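Peptidoglycan glycosyltransferase (PDB 4MNR) belongs to the penicillin-binding proteins and comes from the bacterium Eggerthella lenta, carrying a domain of the serine beta-lactamase-like superfamily. Local coordinates at residues R175-L180 with I270-Y275; S73-A78 with V109-N114. All blocks are in the same frame, centred on the assembly; numbering follows the deposited sequence.

Contact 1: residues R175-L180 with I270-Y275; sequences RAAGSL and IDFPLY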
loop_
_atom_site.group_PDB
_atom_site.type_symbol
_atom_site.label_atom_id
_atom_site.label_comp_id
_atom_site.label_asym_id
_atom_site.label_seq_id
_atom_site.Cartn_x
_atom_site.Cartn_y
_atom_site.Cartn_z
ATOM N N ARG A 175 7.636 -6.567 -2.296
ATOM C CA ARG A 175 7.058 -6.104 -1.045
ATOM C C ARG A 175 5.879 -5.171 -1.223
ATOM O O ARG A 175 5.108 -4.972 -0.287
ATOM C CB ARG A 175 8.120 -5.411 -0.194
ATOM C CG ARG A 175 9.116 -6.395 0.430
ATOM C CD ARG A 175 10.195 -5.645 1.215
ATOM N NE ARG A 175 10.874 -6.543 2.143
ATOM C CZ ARG A 175 11.856 -7.374 1.805
ATOM N NH1 ARG A 175 12.311 -7.409 0.561
ATOM N NH2 ARG A 175 12.382 -8.171 2.724
ATOM N N ALA A 176 5.754 -4.563 -2.397
ATOM C CA ALA A 176 4.700 -3.573 -2.624
ATOM C C ALA A 176 3.329 -4.170 -2.894
ATOM O O ALA A 176 2.302 -3.614 -2.473
ATOM C CB ALA A 176 5.100 -2.618 -3.765
ATOM N N ALA A 177 3.307 -5.266 -3.639
ATOM C CA ALA A 177 2.058 -5.926 -3.986
ATOM C C ALA A 177 1.995 -7.320 -3.389
ATOM O O ALA A 177 0.911 -7.827 -3.121
ATOM C CB ALA A 177 1.906 -6.008 -5.489
ATOM N N GLY A 178 3.157 -7.934 -3.196
ATOM C CA GLY A 178 3.236 -9.374 -2.971
ATOM C C GLY A 178 3.375 -9.891 -1.552
ATOM O O GLY A 178 3.473 -11.102 -1.349
ATOM N N SER A 179 3.365 -8.980 -0.580
ATOM C CA SER A 179 3.662 -9.302 0.819
ATOM C C SER A 179 2.613 -8.758 1.796
ATOM O O SER A 179 2.216 -7.601 1.692
ATOM C CB SER A 179 5.031 -8.716 1.187
ATOM O OG SER A 179 6.058 -9.326 0.425
ATOM N N LEU A 180 2.198 -9.571 2.770
ATOM C CA LEU A 180 1.286 -9.088 3.815
ATOM C C LEU A 180 2.037 -8.494 4.994
ATOM O O LEU A 180 3.005 -9.081 5.485
ATOM C CB LEU A 180 0.387 -10.208 4.341
ATOM C CG LEU A 180 -0.659 -10.734 3.366
ATOM C CD1 LEU A 180 -1.423 -11.892 4.016
ATOM C CD2 LEU A 180 -1.601 -9.622 2.951
ATOM N N ILE A 270 -8.453 -9.418 -5.001
ATOM C CA ILE A 270 -8.420 -8.282 -5.901
ATOM C C ILE A 270 -7.556 -8.629 -7.097
ATOM O O ILE A 270 -6.422 -9.073 -6.950
ATOM C CB ILE A 270 -7.935 -7.022 -5.172
ATOM C CG1 ILE A 270 -9.057 -6.521 -4.251
ATOM C CG2 ILE A 270 -7.525 -5.938 -6.169
ATOM C CD1 ILE A 270 -8.578 -5.773 -3.026
ATOM N N ASP A 271 -8.124 -8.455 -8.285
ATOM C CA ASP A 271 -7.454 -8.794 -9.525
ATOM C C ASP A 271 -6.284 -7.827 -9.749
ATOM O O ASP A 271 -6.433 -6.615 -9.588
ATOM C CB ASP A 271 -8.474 -8.683 -10.658
ATOM C CG ASP A 271 -7.964 -9.229 -11.978
ATOM O OD1 ASP A 271 -7.108 -10.138 -11.980
ATOM O OD2 ASP A 271 -8.447 -8.748 -13.022
ATOM N N PHE A 272 -5.121 -8.364 -10.106
ATOM C CA PHE A 272 -3.942 -7.530 -10.349
ATOM C C PHE A 272 -2.957 -8.337 -11.196
ATOM O O PHE A 272 -2.891 -9.563 -11.066
ATOM C CB PHE A 272 -3.323 -7.071 -9.008
ATOM C CG PHE A 272 -2.427 -5.866 -9.127
ATOM C CD1 PHE A 272 -2.943 -4.633 -9.525
ATOM C CD2 PHE A 272 -1.075 -5.955 -8.833
ATOM C CE1 PHE A 272 -2.127 -3.531 -9.647
ATOM C CE2 PHE A 272 -0.258 -4.849 -8.949
ATOM C CZ PHE A 272 -0.773 -3.639 -9.355
ATOM N N PRO A 273 -2.217 -7.668 -12.098
ATOM C CA PRO A 273 -1.312 -8.432 -12.968
ATOM C C PRO A 273 -0.136 -9.057 -12.220
ATOM O O PRO A 273 0.419 -10.048 -12.684
ATOM C CB PRO A 273 -0.822 -7.389 -13.982
ATOM C CG PRO A 273 -1.074 -6.068 -13.336
ATOM C CD PRO A 273 -2.324 -6.261 -12.521
ATOM N N LEU A 274 0.231 -8.492 -11.077
ATOM C CA LEU A 274 1.281 -9.075 -10.257
ATOM C C LEU A 274 0.628 -9.840 -9.117
ATOM O O LEU A 274 -0.461 -9.479 -8.672
ATOM C CB LEU A 274 2.174 -7.980 -9.691
ATOM C CG LEU A 274 2.663 -6.928 -10.696
ATOM C CD1 LEU A 274 3.561 -5.933 -10.000
ATOM C CD2 LEU A 274 3.364 -7.586 -11.885
ATOM N N TYR A 275 1.289 -10.889 -8.647
ATOM C CA TYR A 275 0.787 -11.648 -7.515
ATOM C C TYR A 275 0.527 -10.730 -6.344
ATOM O O TYR A 275 1.409 -9.979 -5.935
ATOM C CB TYR A 275 1.787 -12.707 -7.090
ATOM C CG TYR A 275 1.396 -13.349 -5.785
ATOM C CD1 TYR A 275 0.314 -14.214 -5.722
ATOM C CD2 TYR A 275 2.084 -13.065 -4.616
ATOM C CE1 TYR A 275 -0.065 -14.796 -4.522
ATOM C CE2 TYR A 275 1.714 -13.648 -3.410
ATOM C CZ TYR A 275 0.637 -14.504 -3.375
ATOM O OH TYR A 275 0.260 -15.093 -2.186
#

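Contact 2: residues S73-A78 with V109-N114; sequences SGIEKA and VTLTLN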
loop_
_atom_site.group_PDB
_atom_site.type_symbol
_atom_site.label_atom_id
_atom_site.label_comp_id
_atom_site.label_asym_id
_atom_site.label_seq_id
_atom_site.Cartn_x
_atom_site.Cartn_y
_atom_site.Cartn_z
ATOM N N SER A 73 8.824 -13.307 -14.615
ATOM C CA SER A 73 8.164 -12.729 -13.454
ATOM C C SER A 73 7.659 -11.337 -13.814
ATOM O O SER A 73 7.932 -10.835 -14.916
ATOM C CB SER A 73 9.134 -12.626 -12.281
ATOM O OG SER A 73 10.166 -11.706 -12.588
ATOM N N GLY A 74 6.932 -10.712 -12.893
ATOM C CA GLY A 74 6.464 -9.347 -13.090
ATOM C C GLY A 74 5.609 -9.160 -14.334
ATOM O O GLY A 74 4.803 -10.028 -14.686
ATOM N N ILE A 75 5.778 -8.023 -15.001
ATOM C CA ILE A 75 4.999 -7.714 -16.200
ATOM C C ILE A 75 5.404 -8.631 -17.356
ATOM O O ILE A 75 4.567 -9.028 -18.167
ATOM C CB ILE A 75 5.134 -6.212 -16.591
ATOM C CG1 ILE A 75 4.442 -5.326 -15.550
ATOM C CG2 ILE A 75 4.581 -5.940 -17.992
ATOM C CD1 ILE A 75 2.916 -5.394 -15.568
ATOM N N GLU A 76 6.682 -9.004 -17.409
ATOM C CA GLU A 76 7.159 -9.941 -18.435
ATOM C C GLU A 76 6.353 -11.237 -18.413
ATOM O O GLU A 76 6.081 -11.840 -19.456
ATOM C CB GLU A 76 8.642 -10.274 -18.222
ATOM C CG GLU A 76 9.613 -9.117 -18.456
ATOM C CD GLU A 76 10.018 -8.963 -19.921
ATOM O OE1 GLU A 76 11.184 -8.599 -20.177
ATOM O OE2 GLU A 76 9.182 -9.194 -20.817
ATOM N N LYS A 77 5.998 -11.674 -17.205
ATOM C CA LYS A 77 5.156 -12.853 -17.020
ATOM C C LYS A 77 3.681 -12.568 -17.306
ATOM O O LYS A 77 3.046 -13.274 -18.095
ATOM C CB LYS A 77 5.317 -13.402 -15.597
ATOM C CG LYS A 77 4.478 -14.633 -15.283
ATOM C CD LYS A 77 4.593 -14.982 -13.805
ATOM C CE LYS A 77 3.944 -16.316 -13.492
ATOM N NZ LYS A 77 2.700 -16.145 -12.695
ATOM N N ALA A 78 3.142 -11.532 -16.670
ATOM C CA ALA A 78 1.712 -11.251 -16.747
ATOM C C ALA A 78 1.265 -10.953 -18.168
ATOM O O ALA A 78 0.164 -11.321 -18.572
ATOM C CB ALA A 78 1.342 -10.097 -15.823
ATOM N N VAL A 109 4.089 -2.694 -24.464
ATOM C CA VAL A 109 3.256 -2.451 -23.292
ATOM C C VAL A 109 3.668 -1.153 -22.608
ATOM O O VAL A 109 4.839 -0.975 -22.280
ATOM C CB VAL A 109 3.395 -3.619 -22.303
ATOM C CG1 VAL A 109 2.694 -3.297 -20.985
ATOM C CG2 VAL A 109 2.821 -4.882 -22.914
ATOM N N THR A 110 2.706 -0.248 -22.409
ATOM C CA THR A 110 2.954 1.013 -21.705
ATOM C C THR A 110 2.339 0.979 -20.316
ATOM O O THR A 110 1.134 0.766 -20.166
ATOM C CB THR A 110 2.377 2.223 -22.483
ATOM O OG1 THR A 110 3.007 2.309 -23.765
ATOM C CG2 THR A 110 2.632 3.524 -21.721
ATOM N N LEU A 111 3.175 1.173 -19.301
ATOM C CA LEU A 111 2.722 1.147 -17.915
ATOM C C LEU A 111 2.193 2.510 -17.501
ATOM O O LEU A 111 2.406 3.512 -18.198
ATOM C CB LEU A 111 3.866 0.754 -16.979
ATOM C CG LEU A 111 4.550 -0.581 -17.277
ATOM C CD1 LEU A 111 5.617 -0.869 -16.224
ATOM C CD2 LEU A 111 3.526 -1.717 -17.350
ATOM N N THR A 112 1.522 2.533 -16.350
ATOM C CA THR A 112 1.028 3.774 -15.755
ATOM C C THR A 112 2.113 4.541 -14.986
ATOM O O THR A 112 1.913 5.705 -14.623
ATOM C CB THR A 112 -0.116 3.489 -14.764
ATOM O OG1 THR A 112 0.284 2.434 -13.883
ATOM C CG2 THR A 112 -1.387 3.049 -15.509
ATOM N N LEU A 113 3.247 3.888 -14.733
ATOM C CA LEU A 113 4.289 4.468 -13.887
ATOM C C LEU A 113 4.853 5.757 -14.463
ATOM O O LEU A 113 5.034 5.876 -15.683
ATOM C CB LEU A 113 5.446 3.487 -13.726
ATOM C CG LEU A 113 5.136 2.103 -13.165
ATOM C CD1 LEU A 113 6.435 1.311 -13.089
ATOM C CD2 LEU A 113 4.446 2.189 -11.801
ATOM N N ASN A 114 5.135 6.724 -13.586
ATOM C CA ASN A 114 5.909 7.895 -13.975
ATOM C C ASN A 114 7.345 7.704 -13.491
ATOM O O ASN A 114 7.561 7.376 -12.328
ATOM C CB ASN A 114 5.314 9.173 -13.380
ATOM C CG ASN A 114 6.201 10.395 -13.639
ATOM O OD1 ASN A 114 7.091 10.704 -12.841
ATOM N ND2 ASN A 114 5.991 11.063 -14.779
#

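Contact 1: residues R175-L180 with I270-Y275
Ala177 and Gly178 pack against the backbone carbonyl of Tyr275, where the two loops come closest. Gly178 CA lies 3.5 Å from Tyr275 O in a CA-H...O contact whose 125° angle at the hydrogen makes it strongly bent; as a glycine, Gly178 brings its backbone CA right up to the oxygen. The small methyl of Ala177 touches two neighbours. Its CB is 4.0 Å from Tyr275 O. The same Ala177 CB lies 4.2 Å from Phe272 CE2, meeting that ring obliquely. The Phe272 ring also packs on Ile142, Met145 and Leu322, and so joins the contact to strand 142-148 and helix 321-332, while Pro273 CD sits over one face, offset toward the rim. The solvent side is looser. Tyr275 is exposed, and with CG anti to its backbone N (chi1 170°) its ring runs alongside Gly178. Gly178 O lies near the ring plane, 3.7 Å from Tyr275 CE2, where the slightly positive C-H edge of an aromatic ring is probably compatible with a carbonyl oxygen. Ala177 O and Tyr275 O approach to 3.6 Å, which is not attractive. No hydrogen bond crosses, so the direct contact is weak, and the surrounding fold probably sets the placing of the loops.

Contact 2: residues S73-A78 with V109-N114
Ile75 buries the most surface here, and it meets Leu111 and Val109 with separate parts of its branched side chain. Its CG2 stands anti to the backbone N and its CG1 beside it (chi1 -68°), so the branches diverge toward different partners. The longer arm runs alongside Leu111, and the two side chains slide past each other in opposite directions: Leu111 CD2 lies 4.1 Å from Ile75 CD1 and equally near CG1, so a single methyl rests against the whole arm. The shorter branch makes a lighter touch, with Ile75 CG2 4.4 Å from Val109 CG1. Val109 and Leu111, two apart on strand 108-111, both turn toward the helix, and beta-branched valine suits a strand as leucine suits a packed interior. All three are buried and the contact is purely apolar. Ile30 of strand 30-31 touches both Ile75 and Leu111, and Val343 of the neighbouring strand 343-347 touches both strand residues, extending the apolar surface. Next to Ile75, Glu76 is held elsewhere by salt bridges to Arg51 and Arg27. This is a short helix packed on a face of the mixed sheet that includes strand 108-111, with Ile75 as its aliphatic residue toward that strand, in the part of the chain matching the dimerisation-domain family of penicillin-binding proteins.

How the contacts relate
Following the chain from the N terminus, contact 2 closes first: the path from helix 74-78 runs through helix 80-84 and an unmodelled stretch before returning as strand 108-111. Only later does contact 1 close a longer loop, rich in helix, between 175-180 and 270-275. The two loops therefore follow in series, neither nesting nor crossing. Their centres are 13 Å apart and they touch directly: Pro273 O lies 3.3 Å from Ala78 CB, and Leu274 CD2 packs 3.7 Å from Gly74 C. Contact 2 ties a helix to the mixed sheet, contact 1 joins loops beside the five-stranded antiparallel sheet, and residues 273-274 bridge the two regions.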